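Local coordinates for protein exopolygalacturonate lyase (Vibrio vulnificus, PDB 5A29) that probably cleaves the polygalacturonate chains of pectin by beta-elimination, as a manganese-binding lyase of polysaccharide lyase family 2, at residues A[190-195]-A[284-289]; A[223-228]-A[271-276]; A[315-320]-A[384-389]; A[367-372]-A[379-384]. All blocks are in the same frame, centred on the assembly; numbering follows the deposited sequence.

Contact 1. Residues A[190-195]-A[284-289]; sequences SLDMGR and QFTSPK. With EDO (1,2-ethanediol), chain G.
The carbonyl of S190 and the side chain of L191 meet the ring of F285 where a loop containing an ST turn packs against the approach to strand 287-288. In that turn, S190 OG accepts the backbone N-H of D192. The closer part centres on the ring: L191 CB makes an apolar contact at its edge, 4.1 Å from F285 CZ, and the carbonyl S190 O lies obliquely to it, 3.8 Å from CE2. With chi1 at 53°, the phenyl is held between its backbone N and carbonyl carbon and swings out to this loop; Y270 of helix 259-272 meets it edge-to-face.

Beside the ring the packing gives way to a water among buried residues. It donates to S190 O at 2.8 Å and to D192 OD1, and accepts from T286 OG1 at 2.8 Å, bridging the two segments. D192 is gripped by the backbone N-H groups of L231 and K229, and T286 OG1 also bonds T232 OG1. The looser end is the partly exposed G194-R195, which diverges from 284-289 and meets an ethanediol, probably from the crystallisation liquor: R195 N donates to EDO O2 at 3.0 Å, nearly straight at 172°.

Contact 2. Residues A[223-228]-A[271-276]; sequences PIMPET and KLAKHP. With SRT (S,R meso-tartaric acid), chain D.
M225 keeps CG anti to its own carbonyl carbon (chi1 -64°) and runs extended beyond it, which carries the terminal methyl across to A273, the first residue past the end of helix 259-272. H275, two residues on, has CG anti to the backbone N (chi1 -167°), and this turns its imidazole to P223. Two small van der Waals contacts result. M225 CE rests 4.2 Å from A273 CB and 3.9 Å from A273 O, so the methyl lies against both the side chain and the carbonyl of the helix-leaving residue. P223, which follows a cis peptide bond, brings its CB obliquely to the H275 ring, 4.2 Å from CD2. P276 CD covers one face of the same imidazole, 3.4 Å above its plane and offset toward the rim.

The helix end also supplies K271, whose bent side chain leads away from 223-228 into a meso-tartrate pocket. There NZ forms a salt bridge with E343 and bonds M267 O; its approach to tartrate O2 is too short to be reliable.

Across the two segments the contact is van der Waals in character, with the polar groups engaged by neighbours: N325 takes P223 O, and Q219 takes L272 O. H275 ND1 accepts from the backbone N-H groups of K277 and T278, which is consistent with a neutral imidazole carrying its proton on NE2.

Contact 3. Residues A[315-320]-A[384-389]; sequences PELGNI and DGTSIE
I320 buries the most surface here, and it does so by lying on the carboxylate of D384. CG1 stands almost directly above the centre of that flat group, 3.5 Å from CG and 3.6 Å from OD1, while CD1 reaches on to D384 CB at 3.7 Å. Turning CG1 anti to the backbone N (chi1 -166°) sends the ethyl branch over the acid in this way. The carboxylate therefore shows I320 a flat face, and its oxygens are used from the opposite side: T386 N donates to OD1 at 2.9 Å from well out of the plane, and T386 OG1 donates to OD2 at 2.8 Å on its syn side. Two bonds from one residue thus fix the rotation of the group that I320 packs on. P223 also touches I320, and H275 touches D384.

L317, the third main contributor, belongs to the last turn of helix 308-317. Its CD2 passes T386 CG2 at 4.2 Å, the two side chains sliding by in opposite directions, and it also lies against F382. G318, with positive phi, then ends the helix and lets the chain turn toward I320.

The contact thus joins a helix C-terminus to a tight loop. D384 OD1 accepting from the N-H two residues on, across G385, is the mark of an Asx turn, here reinforced by the threonine hydroxyl.

Contact 4. Residues A[367-372]-A[379-384]; sequences YRLAYN and KPIFSD
A370 and K379 join the C-terminal end of helix 353-370 to the chain that leaves a short, weakly bonded antiparallel pair, about 371-372 with 377-378. K379 N donates to A370 O at 2.7 Å in the carbonyl plane, a nearly straight bond (172°) that ties the segment just beyond this pair to the last turn of the helix.

The K379 side chain then folds over that same helix end. It starts with CG anti to its carbonyl carbon, stays extended at chi2, and bends at chi3 (-84°) and again at chi4, so that its methylenes run past A370 O and CE arrives 3.4 Å from L369 O. The ammonium goes on to a water, which accepts from NZ at 2.7 Å and lies beside Y371 O. Lysine and water thus gather at carbonyls of the helix terminus, where the positive charge would probably be favoured by the helix dipole.

On the other flank I381 supplies the apolar packing. Its CG1 takes the position between backbone N and carbonyl carbon (chi1 60°), which drives CD1 into the corner between two helix residues, 3.6 Å from L369 CB and 3.8 Å from A370 CB. Y371 points away from this junction to helix 430-442, where its hydroxyl bonds N438.

L369 spreads the contact furthest. Its CB meets I381 and the side chain also lies on A280, while at its tip CD1 sits 3.6 Å from S383 O, a carbonyl oxygen that is itself bonded to T278 OG1.

In the fold
Contacts 1 and 2, centres 12 Å apart, share the small parallel sheet of strands 227-228 and 287-288, with T228 bonded to both S287 and K289. Along the chain, contact 2 falls within the interval spanned by contact 1; contact 4 likewise falls within that of contact 3, and this second pair follows the first. Contacts 3 and 4, centres 11 Å apart, share D384 and are joined by a backbone bond from I388 to P380. H275 links the pairs by packing on D384 and I320. The four thus form a run of touching loops, helix ends and short strands, the centres of contacts 1 and 4 about 24 Å apart, with K271 of contact 2 in a tartrate pocket.

Contact 1. Residues A[190-195]-A[284-289]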
loop_
_atom_site.group_PDB
_atom_site.type_symbol
_atom_site.label_atom_id
_atom_site.label_comp_id
_atom_site.label_asym_id
_atom_site.label_seq_id
_atom_site.Cartn_x
_atom_site.Cartn_y
_atom_site.Cartn_z
ATOM N N SER A 190 7.645 -3.523 23.524
ATOM C CA SER A 190 6.254 -3.159 23.190
ATOM C C SER A 190 6.048 -3.103 21.676
ATOM O O SER A 190 4.896 -3.056 21.214
ATOM C CB SER A 190 5.971 -1.776 23.783
ATOM O OG SER A 190 6.768 -0.829 23.133
ATOM N N LEU A 191 7.165 -2.993 20.946
ATOM C CA LEU A 191 7.171 -2.844 19.455
ATOM C C LEU A 191 6.407 -1.604 19.021
ATOM O O LEU A 191 5.843 -1.549 17.913
ATOM C CB LEU A 191 6.675 -4.142 18.760
ATOM C CG LEU A 191 7.765 -5.181 18.442
ATOM C CD1 LEU A 191 8.758 -4.638 17.436
ATOM C CD2 LEU A 191 8.545 -5.521 19.726
ATOM N N ASP A 192 6.441 -0.573 19.875
ATOM C CA ASP A 192 6.045 0.747 19.447
ATOM C C ASP A 192 6.929 1.132 18.263
ATOM O O ASP A 192 8.126 0.954 18.338
ATOM C CB ASP A 192 6.220 1.748 20.605
ATOM C CG ASP A 192 5.040 1.689 21.567
ATOM O OD1 ASP A 192 3.914 1.397 21.100
ATOM O OD2 ASP A 192 5.241 1.848 22.794
ATOM N N MET A 193 6.324 1.617 17.168
ATOM C CA MET A 193 7.065 1.983 15.926
ATOM C C MET A 193 6.868 3.448 15.661
ATOM O O MET A 193 5.725 3.895 15.617
ATOM C CB MET A 193 6.442 1.207 14.731
ATOM C CG MET A 193 6.718 -0.285 14.975
ATOM S SD MET A 193 5.786 -1.403 13.863
ATOM C CE MET A 193 4.155 -1.486 14.595
ATOM N N GLY A 194 7.967 4.179 15.517
ATOM C CA GLY A 194 7.898 5.613 15.228
ATOM C C GLY A 194 7.689 5.716 13.707
ATOM O O GLY A 194 8.085 4.836 12.961
ATOM N N ARG A 195 7.029 6.766 13.273
ATOM C CA ARG A 195 6.836 7.033 11.838
ATOM C C ARG A 195 8.009 7.814 11.286
ATOM O O ARG A 195 8.263 7.793 10.101
ATOM C CB ARG A 195 5.577 7.902 11.677
ATOM C CG ARG A 195 5.120 8.025 10.212
ATOM C CD ARG A 195 4.718 6.655 9.637
ATOM N NE ARG A 195 3.515 6.131 10.318
ATOM C CZ ARG A 195 2.864 5.036 9.898
ATOM N NH1 ARG A 195 3.300 4.389 8.789
ATOM N NH2 ARG A 195 1.756 4.656 10.515
ATOM N N GLN A 284 -4.480 -2.704 15.354
ATOM C CA GLN A 284 -3.212 -2.585 16.117
ATOM C C GLN A 284 -3.387 -3.491 17.366
ATOM O O GLN A 284 -4.528 -3.924 17.683
ATOM C CB GLN A 284 -2.909 -1.136 16.551
ATOM C CG GLN A 284 -3.956 -0.529 17.505
ATOM C CD GLN A 284 -3.916 0.988 17.405
ATOM O OE1 GLN A 284 -4.427 1.572 16.420
ATOM N NE2 GLN A 284 -3.335 1.647 18.385
ATOM N N PHE A 285 -2.297 -3.711 18.081
ATOM C CA PHE A 285 -2.347 -4.709 19.193
ATOM C C PHE A 285 -2.059 -4.049 20.539
ATOM O O PHE A 285 -2.040 -4.762 21.563
ATOM C CB PHE A 285 -1.413 -5.933 18.989
ATOM C CG PHE A 285 0.023 -5.598 18.701
ATOM C CD1 PHE A 285 0.471 -5.419 17.401
ATOM C CD2 PHE A 285 0.966 -5.510 19.737
ATOM C CE1 PHE A 285 1.811 -5.132 17.108
ATOM C CE2 PHE A 285 2.299 -5.248 19.465
ATOM C CZ PHE A 285 2.765 -5.071 18.160
ATOM N N THR A 286 -1.888 -2.727 20.544
ATOM C CA THR A 286 -1.738 -1.988 21.832
ATOM C C THR A 286 -2.506 -0.667 21.725
ATOM O O THR A 286 -2.734 -0.210 20.608
ATOM C CB THR A 286 -0.282 -1.670 22.163
ATOM O OG1 THR A 286 0.347 -0.928 21.110
ATOM C CG2 THR A 286 0.547 -2.954 22.460
ATOM N N SER A 287 -2.876 -0.052 22.864
ATOM C CA SER A 287 -3.438 1.305 22.916
ATOM C C SER A 287 -2.463 2.213 23.608
ATOM O O SER A 287 -1.585 1.765 24.388
ATOM C CB SER A 287 -4.718 1.379 23.796
ATOM O OG SER A 287 -5.824 0.712 23.210
ATOM N N PRO A 288 -2.602 3.507 23.338
ATOM C CA PRO A 288 -1.802 4.518 23.988
ATOM C C PRO A 288 -2.271 4.739 25.418
ATOM O O PRO A 288 -3.478 4.845 25.701
ATOM C CB PRO A 288 -2.102 5.776 23.182
ATOM C CG PRO A 288 -3.428 5.577 22.596
ATOM C CD PRO A 288 -3.608 4.066 22.403
ATOM N N LYS A 289 -1.299 4.791 26.315
ATOM C CA LYS A 289 -1.592 5.193 27.699
ATOM C C LYS A 289 -2.058 6.650 27.774
ATOM O O LYS A 289 -1.520 7.525 27.080
ATOM C CB LYS A 289 -0.264 5.123 28.462
ATOM C CG LYS A 289 -0.412 4.970 29.956
ATOM C CD LYS A 289 0.962 4.731 30.591
ATOM C CE LYS A 289 0.963 5.100 32.083
ATOM N NZ LYS A 289 -0.083 4.334 32.829
HETATM C C1 EDO G . 7.976 9.622 15.613
HETATM O O1 EDO G . 8.968 8.732 15.053
HETATM C C2 EDO G . 6.613 9.541 14.910
HETATM O O2 EDO G . 5.759 8.470 15.421
HETATM O O HOH W 1 3.112 -0.951 21.627
#

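Contact 2. Residues A[223-228]-A[271-276]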
loop_
_atom_site.group_PDB
_atom_site.type_symbol
_atom_site.label_atom_id
_atom_site.label_comp_id
_atom_site.label_asym_id
_atom_site.label_seq_id
_atom_site.Cartn_x
_atom_site.Cartn_y
_atom_site.Cartn_z
ATOM N N PRO A 223 -11.599 -7.221 24.549
ATOM C CA PRO A 223 -11.042 -6.390 23.481
ATOM C C PRO A 223 -10.179 -5.247 23.997
ATOM O O PRO A 223 -9.712 -4.408 23.188
ATOM C CB PRO A 223 -12.322 -5.854 22.769
ATOM C CG PRO A 223 -13.357 -5.819 23.847
ATOM C CD PRO A 223 -13.072 -7.085 24.662
ATOM N N ILE A 224 -9.990 -5.153 25.327
ATOM C CA ILE A 224 -9.026 -4.188 25.841
ATOM C C ILE A 224 -7.607 -4.679 25.541
ATOM O O ILE A 224 -7.300 -5.832 25.727
ATOM C CB ILE A 224 -9.171 -4.001 27.396
ATOM C CG1 ILE A 224 -10.620 -3.707 27.777
ATOM C CG2 ILE A 224 -8.099 -3.048 27.936
ATOM C CD1 ILE A 224 -11.047 -2.321 27.435
ATOM N N MET A 225 -6.728 -3.807 25.089
ATOM C CA MET A 225 -5.372 -4.244 24.729
ATOM C C MET A 225 -4.401 -3.605 25.693
ATOM O O MET A 225 -4.756 -2.600 26.377
ATOM C CB MET A 225 -5.058 -3.761 23.295
ATOM C CG MET A 225 -6.021 -4.444 22.322
ATOM S SD MET A 225 -5.622 -4.051 20.598
ATOM C CE MET A 225 -7.115 -4.734 19.874
ATOM N N PRO A 226 -3.170 -4.128 25.741
ATOM C CA PRO A 226 -2.093 -3.528 26.587
ATOM C C PRO A 226 -1.891 -2.051 26.288
ATOM O O PRO A 226 -1.960 -1.645 25.123
ATOM C CB PRO A 226 -0.824 -4.292 26.145
ATOM C CG PRO A 226 -1.309 -5.534 25.445
ATOM C CD PRO A 226 -2.676 -5.210 24.850
ATOM N N GLU A 227 -1.645 -1.222 27.308
ATOM C CA GLU A 227 -1.320 0.183 27.105
ATOM C C GLU A 227 0.151 0.405 27.050
ATOM O O GLU A 227 0.863 0.021 27.974
ATOM C CB GLU A 227 -1.914 1.069 28.204
ATOM C CG GLU A 227 -3.433 0.983 28.177
ATOM C CD GLU A 227 -4.055 1.714 29.367
ATOM O OE1 GLU A 227 -3.325 2.430 30.100
ATOM O OE2 GLU A 227 -5.271 1.557 29.565
ATOM N N THR A 228 0.627 1.034 25.980
ATOM C CA THR A 228 2.031 1.358 25.821
ATOM C C THR A 228 1.966 2.747 25.209
ATOM O O THR A 228 1.148 3.560 25.659
ATOM C CB THR A 228 2.720 0.383 24.862
ATOM O OG1 THR A 228 2.059 0.473 23.573
ATOM C CG2 THR A 228 2.588 -1.067 25.389
ATOM N N LYS A 271 -2.378 -11.028 15.266
ATOM C CA LYS A 271 -3.212 -12.208 15.331
ATOM C C LYS A 271 -3.658 -12.497 16.780
ATOM O O LYS A 271 -4.814 -12.924 17.007
ATOM C CB LYS A 271 -2.512 -13.440 14.725
ATOM C CG LYS A 271 -1.919 -13.269 13.310
ATOM C CD LYS A 271 -2.819 -12.655 12.240
ATOM C CE LYS A 271 -1.995 -12.046 11.029
ATOM N NZ LYS A 271 -1.157 -10.731 11.189
ATOM N N LEU A 272 -2.731 -12.324 17.719
ATOM C CA LEU A 272 -3.057 -12.616 19.154
ATOM C C LEU A 272 -4.105 -11.673 19.709
ATOM O O LEU A 272 -4.826 -12.030 20.635
ATOM C CB LEU A 272 -1.790 -12.464 20.001
ATOM C CG LEU A 272 -0.769 -13.599 19.716
ATOM C CD1 LEU A 272 0.519 -13.229 20.450
ATOM C CD2 LEU A 272 -1.365 -14.959 20.169
ATOM N N ALA A 273 -4.177 -10.447 19.159
ATOM C CA ALA A 273 -5.131 -9.455 19.592
ATOM C C ALA A 273 -6.469 -9.442 18.824
ATOM O O ALA A 273 -7.283 -8.599 19.103
ATOM C CB ALA A 273 -4.480 -8.050 19.553
ATOM N N LYS A 274 -6.713 -10.399 17.920
ATOM C CA LYS A 274 -7.958 -10.482 17.213
ATOM C C LYS A 274 -9.126 -10.643 18.191
ATOM O O LYS A 274 -8.973 -11.134 19.343
ATOM C CB LYS A 274 -7.964 -11.600 16.146
ATOM C CG LYS A 274 -8.257 -12.992 16.704
ATOM C CD LYS A 274 -8.005 -13.942 15.538
ATOM C CE LYS A 274 -7.053 -15.047 15.912
ATOM N NZ LYS A 274 -7.936 -16.108 16.449
ATOM N N HIS A 275 -10.288 -10.201 17.761
ATOM C CA HIS A 275 -11.463 -10.248 18.698
ATOM C C HIS A 275 -11.752 -11.673 19.201
ATOM O O HIS A 275 -11.831 -12.604 18.440
ATOM C CB HIS A 275 -12.735 -9.706 18.058
ATOM C CG HIS A 275 -13.803 -9.457 19.071
ATOM N ND1 HIS A 275 -14.590 -10.475 19.585
ATOM C CD2 HIS A 275 -14.074 -8.349 19.808
ATOM C CE1 HIS A 275 -15.368 -9.970 20.540
ATOM N NE2 HIS A 275 -15.057 -8.685 20.713
ATOM N N PRO A 276 -11.847 -11.854 20.513
ATOM C CA PRO A 276 -11.831 -13.235 21.046
ATOM C C PRO A 276 -13.116 -13.996 20.805
ATOM O O PRO A 276 -13.123 -15.189 20.900
ATOM C CB PRO A 276 -11.632 -13.023 22.566
ATOM C CG PRO A 276 -12.132 -11.612 22.812
ATOM C CD PRO A 276 -11.750 -10.823 21.567
HETATM O O1 SRT D . -3.855 -6.259 10.748
HETATM O O11 SRT D . -4.944 -7.691 11.970
HETATM C C1 SRT D . -4.214 -7.431 11.004
HETATM C C2 SRT D . -3.573 -8.490 10.129
HETATM O O2 SRT D . -2.728 -9.105 11.036
HETATM C C3 SRT D . -4.371 -9.611 9.421
HETATM O O3 SRT D . -5.726 -9.672 9.796
HETATM C C4 SRT D . -4.356 -9.617 7.902
HETATM O O4 SRT D . -4.271 -10.789 7.442
HETATM O O41 SRT D . -4.395 -8.537 7.209
#

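Contact 3. Residues A[315-320]-A[384-389]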
loop_
_atom_site.group_PDB
_atom_site.type_symbol
_atom_site.label_atom_id
_atom_site.label_comp_id
_atom_site.label_asym_id
_atom_site.label_seq_id
_atom_site.Cartn_x
_atom_site.Cartn_y
_atom_site.Cartn_z
ATOM N N PRO A 315 -18.016 6.317 25.857
ATOM C CA PRO A 315 -19.237 6.611 26.650
ATOM C C PRO A 315 -20.444 5.819 26.185
ATOM O O PRO A 315 -21.161 5.266 27.010
ATOM C CB PRO A 315 -19.450 8.120 26.407
ATOM C CG PRO A 315 -18.068 8.641 26.202
ATOM C CD PRO A 315 -17.381 7.566 25.368
ATOM N N GLU A 316 -20.651 5.677 24.876
ATOM C CA GLU A 316 -21.758 4.855 24.431
ATOM C C GLU A 316 -21.434 3.362 24.280
ATOM O O GLU A 316 -22.268 2.535 24.550
ATOM C CB GLU A 316 -22.350 5.372 23.105
ATOM C CG GLU A 316 -22.940 6.775 23.202
ATOM C CD GLU A 316 -21.897 7.900 23.261
ATOM O OE1 GLU A 316 -20.747 7.716 22.737
ATOM O OE2 GLU A 316 -22.216 8.999 23.823
ATOM N N LEU A 317 -20.223 3.004 23.863
ATOM C CA LEU A 317 -19.966 1.614 23.438
ATOM C C LEU A 317 -19.192 0.767 24.420
ATOM O O LEU A 317 -19.216 -0.443 24.305
ATOM C CB LEU A 317 -19.236 1.605 22.054
ATOM C CG LEU A 317 -20.059 2.141 20.877
ATOM C CD1 LEU A 317 -19.226 1.988 19.633
ATOM C CD2 LEU A 317 -21.360 1.354 20.759
ATOM N N GLY A 318 -18.455 1.372 25.354
ATOM C CA GLY A 318 -17.782 0.561 26.386
ATOM C C GLY A 318 -16.419 0.044 25.947
ATOM O O GLY A 318 -15.743 0.691 25.154
ATOM N N ASN A 319 -16.064 -1.157 26.418
ATOM C CA ASN A 319 -14.733 -1.685 26.292
ATOM C C ASN A 319 -14.349 -1.992 24.819
ATOM O O ASN A 319 -13.162 -2.072 24.555
ATOM C CB ASN A 319 -14.670 -3.033 27.033
ATOM C CG ASN A 319 -14.699 -2.863 28.553
ATOM O OD1 ASN A 319 -14.606 -1.751 29.073
ATOM N ND2 ASN A 319 -14.735 -3.965 29.248
ATOM N N ILE A 320 -15.343 -2.233 23.932
ATOM C CA ILE A 320 -14.972 -2.458 22.471
ATOM C C ILE A 320 -14.275 -1.194 21.907
ATOM O O ILE A 320 -13.483 -1.288 20.955
ATOM C CB ILE A 320 -16.161 -2.962 21.629
ATOM C CG1 ILE A 320 -15.682 -3.525 20.245
ATOM C CG2 ILE A 320 -17.189 -1.836 21.399
ATOM C CD1 ILE A 320 -14.742 -4.742 20.356
ATOM N N ASP A 384 -15.990 -6.542 17.269
ATOM C CA ASP A 384 -17.050 -7.431 17.830
ATOM C C ASP A 384 -18.310 -7.459 16.949
ATOM O O ASP A 384 -19.248 -8.212 17.233
ATOM C CB ASP A 384 -17.480 -6.941 19.208
ATOM C CG ASP A 384 -18.298 -5.640 19.134
ATOM O OD1 ASP A 384 -18.178 -4.921 18.138
ATOM O OD2 ASP A 384 -19.048 -5.312 20.073
ATOM N N GLY A 385 -18.300 -6.723 15.830
ATOM C CA GLY A 385 -19.472 -6.749 14.921
ATOM C C GLY A 385 -20.461 -5.592 15.101
ATOM O O GLY A 385 -21.386 -5.455 14.301
ATOM N N THR A 386 -20.249 -4.752 16.117
ATOM C CA THR A 386 -21.153 -3.620 16.379
ATOM C C THR A 386 -21.005 -2.662 15.181
ATOM O O THR A 386 -19.897 -2.219 14.890
ATOM C CB THR A 386 -20.755 -2.834 17.630
ATOM O OG1 THR A 386 -20.875 -3.689 18.754
ATOM C CG2 THR A 386 -21.736 -1.645 17.865
ATOM N N SER A 387 -22.132 -2.282 14.587
ATOM C CA SER A 387 -22.137 -1.362 13.421
ATOM C C SER A 387 -22.488 0.082 13.852
ATOM O O SER A 387 -23.367 0.318 14.685
ATOM C CB SER A 387 -23.139 -1.889 12.386
ATOM O OG SER A 387 -23.285 -0.939 11.319
ATOM N N ILE A 388 -21.802 1.064 13.300
ATOM C CA ILE A 388 -22.239 2.431 13.491
ATOM C C ILE A 388 -22.859 2.995 12.211
ATOM O O ILE A 388 -22.924 4.222 12.062
ATOM C CB ILE A 388 -21.073 3.337 13.932
ATOM C CG1 ILE A 388 -19.984 3.469 12.838
ATOM C CG2 ILE A 388 -20.472 2.750 15.197
ATOM C CD1 ILE A 388 -18.965 4.568 13.118
ATOM N N GLU A 389 -23.230 2.113 11.300
ATOM C CA GLU A 389 -23.789 2.502 9.994
ATOM C C GLU A 389 -24.921 3.559 10.165
ATOM O O GLU A 389 -25.935 3.290 10.819
ATOM C CB GLU A 389 -24.355 1.256 9.273
ATOM C CG GLU A 389 -24.732 1.575 7.825
ATOM C CD GLU A 389 -25.321 0.409 7.062
ATOM O OE1 GLU A 389 -25.468 -0.703 7.615
ATOM O OE2 GLU A 389 -25.752 0.634 5.907
#

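Contact 4. Residues A[367-372]-A[379-384]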
loop_
_atom_site.group_PDB
_atom_site.type_symbol
_atom_site.label_atom_id
_atom_site.label_comp_id
_atom_site.label_asym_id
_atom_site.label_seq_id
_atom_site.Cartn_x
_atom_site.Cartn_y
_atom_site.Cartn_z
ATOM N N TYR A 367 -15.407 -10.517 6.826
ATOM C CA TYR A 367 -16.584 -10.408 5.958
ATOM C C TYR A 367 -17.857 -11.009 6.550
ATOM O O TYR A 367 -18.949 -10.593 6.205
ATOM C CB TYR A 367 -16.294 -10.918 4.542
ATOM C CG TYR A 367 -15.302 -10.025 3.817
ATOM C CD1 TYR A 367 -15.722 -8.788 3.295
ATOM C CD2 TYR A 367 -13.978 -10.380 3.660
ATOM C CE1 TYR A 367 -14.859 -7.961 2.616
ATOM C CE2 TYR A 367 -13.081 -9.539 2.954
ATOM C CZ TYR A 367 -13.532 -8.352 2.420
ATOM O OH TYR A 367 -12.678 -7.454 1.782
ATOM N N ARG A 368 -17.750 -11.994 7.464
ATOM C CA ARG A 368 -18.985 -12.487 8.075
ATOM C C ARG A 368 -19.674 -11.393 8.868
ATOM O O ARG A 368 -20.882 -11.407 8.977
ATOM C CB ARG A 368 -18.700 -13.682 9.049
ATOM C CG ARG A 368 -18.201 -14.904 8.293
ATOM C CD ARG A 368 -17.965 -16.109 9.268
ATOM N NE ARG A 368 -17.723 -17.332 8.483
ATOM C CZ ARG A 368 -17.678 -18.557 9.021
ATOM N NH1 ARG A 368 -17.875 -18.734 10.338
ATOM N NH2 ARG A 368 -17.530 -19.622 8.246
ATOM N N LEU A 369 -18.915 -10.462 9.404
ATOM C CA LEU A 369 -19.478 -9.370 10.246
ATOM C C LEU A 369 -19.837 -8.127 9.406
ATOM O O LEU A 369 -20.786 -7.440 9.721
ATOM C CB LEU A 369 -18.398 -8.908 11.260
ATOM C CG LEU A 369 -17.972 -10.002 12.256
ATOM C CD1 LEU A 369 -16.948 -9.343 13.198
ATOM C CD2 LEU A 369 -19.226 -10.431 13.002
ATOM N N ALA A 370 -19.058 -7.830 8.371
ATOM C CA ALA A 370 -19.113 -6.502 7.711
ATOM C C ALA A 370 -19.771 -6.547 6.335
ATOM O O ALA A 370 -20.235 -5.510 5.844
ATOM C CB ALA A 370 -17.711 -5.945 7.544
ATOM N N TYR A 371 -19.844 -7.721 5.695
ATOM C CA TYR A 371 -20.241 -7.713 4.275
ATOM C C TYR A 371 -21.730 -7.827 4.140
ATOM O O TYR A 371 -22.368 -8.595 4.853
ATOM C CB TYR A 371 -19.592 -8.904 3.503
ATOM C CG TYR A 371 -19.797 -8.861 2.003
ATOM C CD1 TYR A 371 -19.168 -7.852 1.219
ATOM C CD2 TYR A 371 -20.513 -9.853 1.345
ATOM C CE1 TYR A 371 -19.335 -7.818 -0.162
ATOM C CE2 TYR A 371 -20.709 -9.793 -0.022
ATOM C CZ TYR A 371 -20.064 -8.777 -0.763
ATOM O OH TYR A 371 -20.153 -8.705 -2.130
ATOM N N ASN A 372 -22.316 -7.065 3.206
ATOM C CA ASN A 372 -23.742 -7.220 2.907
ATOM C C ASN A 372 -23.919 -7.802 1.504
ATOM O O ASN A 372 -23.754 -7.092 0.497
ATOM C CB ASN A 372 -24.412 -5.838 2.913
ATOM C CG ASN A 372 -25.927 -5.919 2.774
ATOM O OD1 ASN A 372 -26.492 -6.942 2.368
ATOM N ND2 ASN A 372 -26.607 -4.801 3.116
ATOM N N LYS A 379 -20.076 -2.774 5.760
ATOM C CA LYS A 379 -20.541 -1.921 6.898
ATOM C C LYS A 379 -19.380 -1.388 7.736
ATOM O O LYS A 379 -18.378 -2.109 7.912
ATOM C CB LYS A 379 -21.427 -2.789 7.810
ATOM C CG LYS A 379 -22.687 -3.227 7.088
ATOM C CD LYS A 379 -23.521 -4.109 7.999
ATOM C CE LYS A 379 -23.012 -5.546 7.931
ATOM N NZ LYS A 379 -24.137 -6.522 8.041
ATOM N N PRO A 380 -19.540 -0.169 8.354
ATOM C CA PRO A 380 -18.528 0.357 9.281
ATOM C C PRO A 380 -18.730 -0.268 10.685
ATOM O O PRO A 380 -19.703 0.048 11.410
ATOM C CB PRO A 380 -18.822 1.885 9.317
ATOM C CG PRO A 380 -20.321 1.957 9.090
ATOM C CD PRO A 380 -20.642 0.809 8.124
ATOM N N ILE A 381 -17.768 -1.098 11.098
ATOM C CA ILE A 381 -17.988 -1.892 12.268
ATOM C C ILE A 381 -16.787 -1.852 13.212
ATOM O O ILE A 381 -15.657 -1.493 12.810
ATOM C CB ILE A 381 -18.250 -3.402 11.886
ATOM C CG1 ILE A 381 -17.032 -4.033 11.124
ATOM C CG2 ILE A 381 -19.598 -3.593 11.203
ATOM C CD1 ILE A 381 -16.996 -5.565 11.301
ATOM N N PHE A 382 -17.057 -2.221 14.465
ATOM C CA PHE A 382 -15.953 -2.615 15.389
ATOM C C PHE A 382 -15.736 -4.137 15.306
ATOM O O PHE A 382 -16.563 -4.849 14.705
ATOM C CB PHE A 382 -16.352 -2.245 16.856
ATOM C CG PHE A 382 -16.342 -0.748 17.124
ATOM C CD1 PHE A 382 -17.475 0.026 16.825
ATOM C CD2 PHE A 382 -15.240 -0.114 17.691
ATOM C CE1 PHE A 382 -17.482 1.413 17.081
ATOM C CE2 PHE A 382 -15.243 1.281 17.917
ATOM C CZ PHE A 382 -16.385 2.039 17.579
ATOM N N SER A 383 -14.582 -4.631 15.856
ATOM C CA SER A 383 -14.172 -6.018 15.657
ATOM C C SER A 383 -15.121 -7.007 16.357
ATOM O O SER A 383 -15.090 -8.183 16.075
ATOM C CB SER A 383 -12.734 -6.203 16.179
ATOM O OG SER A 383 -12.810 -5.867 17.585
ATOM N N ASP A 384 -15.990 -6.542 17.269
ATOM C CA ASP A 384 -17.050 -7.431 17.830
ATOM C C ASP A 384 -18.310 -7.459 16.949
ATOM O O ASP A 384 -19.248 -8.212 17.233
ATOM C CB ASP A 384 -17.480 -6.941 19.208
ATOM C CG ASP A 384 -18.298 -5.640 19.134
ATOM O OD1 ASP A 384 -18.178 -4.921 18.138
ATOM O OD2 ASP A 384 -19.048 -5.312 20.073
HETATM O O HOH W 2 -22.954 -8.953 7.581
#